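Local coordinates for putative periplasmic protein ydgH (Salmonella enterica subsp. enterica serovar Typhimurium, PDB 4EVU), which is a putative secreted effector of unknown function, represented by its C-terminal DUF1471 (YdgH/BhsA/McbA-like) domain, at residues K49-T54 with I66-Y71. Residues are numbered along the deposited sequence; the frame is centred on the assembly and turned at random.
Sequences KYYHIT and ISADLY
Tyr71 lays its ring along the opposing strand: CE2 lies 4.0 Å from CB of His52, and the carbonyl oxygen of Tyr50 sits in the ring plane at its edge. With CG anti to the carbonyl carbon (chi1 -54°), the long flat side chain runs past Tyr50 to reach His52, while the CB atoms of Tyr50 and Tyr71 pack directly. At the other end of the contact, the hydroxyls Thr54 OG1 and Ser67 OG share a hydrogen bond of 2.9 Å. A water bonded to Thr54 OG1 donates to Asp69 OD1, and the side chains of Thr54 and Asp69 cross at about a right angle, with Thr54 CG2 3.5 Å from Asp69 OD2; threonine thus offers both a polar and an apolar branch. Tyr51, Ile53, Ala68 and Leu70 line the reverse face. There Leu70 CD2 meets Tyr51 CB at 3.9 Å. Ile53 and Ile66 cross almost perpendicularly, Ile53 CD1 lying 3.6 Å from Ile66 CD1. At the non-hydrogen-bonded pair, Ile53 CA and Ala68 CA are only 4.0 Å apart, an approach the small alanine side chain probably helps to permit. These are the two arms of an antiparallel beta hairpin, central in the domain's mixed sheet. Paired bonds join His52 and Asp69, and Tyr50 and Tyr71, but a classic bulge interrupts the register: Tyr71 O accepts from both Lys49 N (2.8 Å) and Tyr50 N (3.1 Å). Farther out, helix 32-45 covers the apolar face, touching Tyr51, Ile66 and Leu70, and Met32 of the second subunit packs on Ile53 and Ile66. On the Tyr71 side, His52 ND1 is hydrogen-bonded to Leu9 O, which helps fix the imidazole's rotation, and Met17 and Pro19 pack against the tyrosine.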
# COMPACT_ATOMS: atom_id res chain seq x y z
N LYS B 49 -4.91 -5.82 17.65
CA LYS B 49 -3.75 -6.67 17.36
C LYS B 49 -3.55 -6.87 15.85
O LYS B 49 -2.45 -7.18 15.41
CB LYS B 49 -3.91 -8.02 18.06
CG LYS B 49 -4.01 -7.94 19.59
CD LYS B 49 -2.66 -7.89 20.24
CE LYS B 49 -2.67 -8.46 21.67
NZ LYS B 49 -1.33 -8.41 22.35
N TYR B 50 -4.60 -6.66 15.05
CA TYR B 50 -4.54 -6.88 13.61
C TYR B 50 -5.36 -5.81 12.92
O TYR B 50 -6.30 -5.26 13.52
CB TYR B 50 -5.12 -8.23 13.19
CG TYR B 50 -4.60 -9.38 13.98
CD1 TYR B 50 -3.37 -9.96 13.66
CD2 TYR B 50 -5.27 -9.83 15.10
CE1 TYR B 50 -2.85 -11.01 14.43
CE2 TYR B 50 -4.77 -10.85 15.86
CZ TYR B 50 -3.57 -11.44 15.55
OH TYR B 50 -3.13 -12.49 16.37
N TYR B 51 -5.04 -5.56 11.66
CA TYR B 51 -5.88 -4.71 10.82
C TYR B 51 -5.95 -5.28 9.41
O TYR B 51 -5.09 -6.04 9.00
CB TYR B 51 -5.38 -3.25 10.80
CG TYR B 51 -4.05 -3.10 10.14
CD1 TYR B 51 -3.94 -2.89 8.78
CD2 TYR B 51 -2.88 -3.16 10.89
CE1 TYR B 51 -2.70 -2.74 8.15
CE2 TYR B 51 -1.64 -3.03 10.26
CZ TYR B 51 -1.57 -2.81 8.90
OH TYR B 51 -0.34 -2.70 8.29
N HIS B 52 -6.97 -4.86 8.67
CA HIS B 52 -7.13 -5.21 7.28
C HIS B 52 -7.61 -3.98 6.53
O HIS B 52 -8.64 -3.39 6.85
CB HIS B 52 -8.14 -6.34 7.08
CG HIS B 52 -8.36 -6.69 5.66
ND1 HIS B 52 -7.36 -7.20 4.86
CD2 HIS B 52 -9.44 -6.52 4.88
CE1 HIS B 52 -7.84 -7.34 3.64
NE2 HIS B 52 -9.10 -6.95 3.62
N ILE B 53 -6.80 -3.55 5.54
CA ILE B 53 -7.16 -2.40 4.74
C ILE B 53 -8.38 -2.71 3.88
O ILE B 53 -8.43 -3.71 3.19
CB ILE B 53 -5.95 -1.88 3.88
CG1 ILE B 53 -4.75 -1.43 4.80
CG2 ILE B 53 -6.41 -0.79 2.89
CD1 ILE B 53 -3.63 -0.67 4.20
N THR B 54 -9.40 -1.86 3.99
CA THR B 54 -10.65 -2.00 3.26
C THR B 54 -10.82 -1.04 2.09
O THR B 54 -11.50 -1.37 1.12
CB THR B 54 -11.83 -1.85 4.23
OG1 THR B 54 -11.62 -0.69 5.03
CG2 THR B 54 -11.88 -3.08 5.16
N ILE B 66 -7.11 6.22 3.45
CA ILE B 66 -7.14 4.82 3.76
C ILE B 66 -8.14 4.54 4.82
O ILE B 66 -8.28 5.33 5.76
CB ILE B 66 -5.80 4.41 4.42
CG1 ILE B 66 -4.74 4.19 3.39
CG2 ILE B 66 -5.93 3.10 5.27
CD1 ILE B 66 -4.40 2.69 3.18
N SER B 67 -8.76 3.36 4.70
CA SER B 67 -9.49 2.83 5.83
C SER B 67 -9.10 1.37 6.06
O SER B 67 -8.75 0.66 5.13
CB SER B 67 -10.96 2.94 5.63
OG SER B 67 -11.40 2.15 4.58
N ALA B 68 -9.21 0.96 7.32
CA ALA B 68 -8.88 -0.39 7.76
C ALA B 68 -9.77 -0.84 8.89
O ALA B 68 -10.03 -0.10 9.84
CB ALA B 68 -7.42 -0.47 8.22
N ASP B 69 -10.23 -2.07 8.77
CA ASP B 69 -10.94 -2.73 9.86
C ASP B 69 -9.89 -3.17 10.92
O ASP B 69 -8.77 -3.56 10.55
CB ASP B 69 -11.65 -3.96 9.35
CG ASP B 69 -12.96 -3.71 8.65
OD1 ASP B 69 -13.59 -2.66 8.89
OD2 ASP B 69 -13.39 -4.64 7.89
N LEU B 70 -10.28 -3.07 12.19
CA LEU B 70 -9.47 -3.44 13.33
C LEU B 70 -9.98 -4.70 14.02
O LEU B 70 -11.17 -4.85 14.19
CB LEU B 70 -9.43 -2.32 14.33
CG LEU B 70 -8.90 -0.96 13.87
CD1 LEU B 70 -8.80 -0.06 15.11
CD2 LEU B 70 -7.60 -1.06 13.11
N TYR B 71 -9.05 -5.53 14.49
CA TYR B 71 -9.37 -6.80 15.14
C TYR B 71 -8.55 -6.98 16.42
O TYR B 71 -7.35 -6.62 16.50
CB TYR B 71 -9.08 -7.99 14.22
CG TYR B 71 -9.73 -7.93 12.89
CD1 TYR B 71 -10.89 -8.65 12.61
CD2 TYR B 71 -9.17 -7.14 11.86
CE1 TYR B 71 -11.48 -8.57 11.34
CE2 TYR B 71 -9.77 -7.05 10.65
CZ TYR B 71 -10.90 -7.78 10.37
OH TYR B 71 -11.51 -7.68 9.13
O HOH W 1 -13.81 -0.56 6.86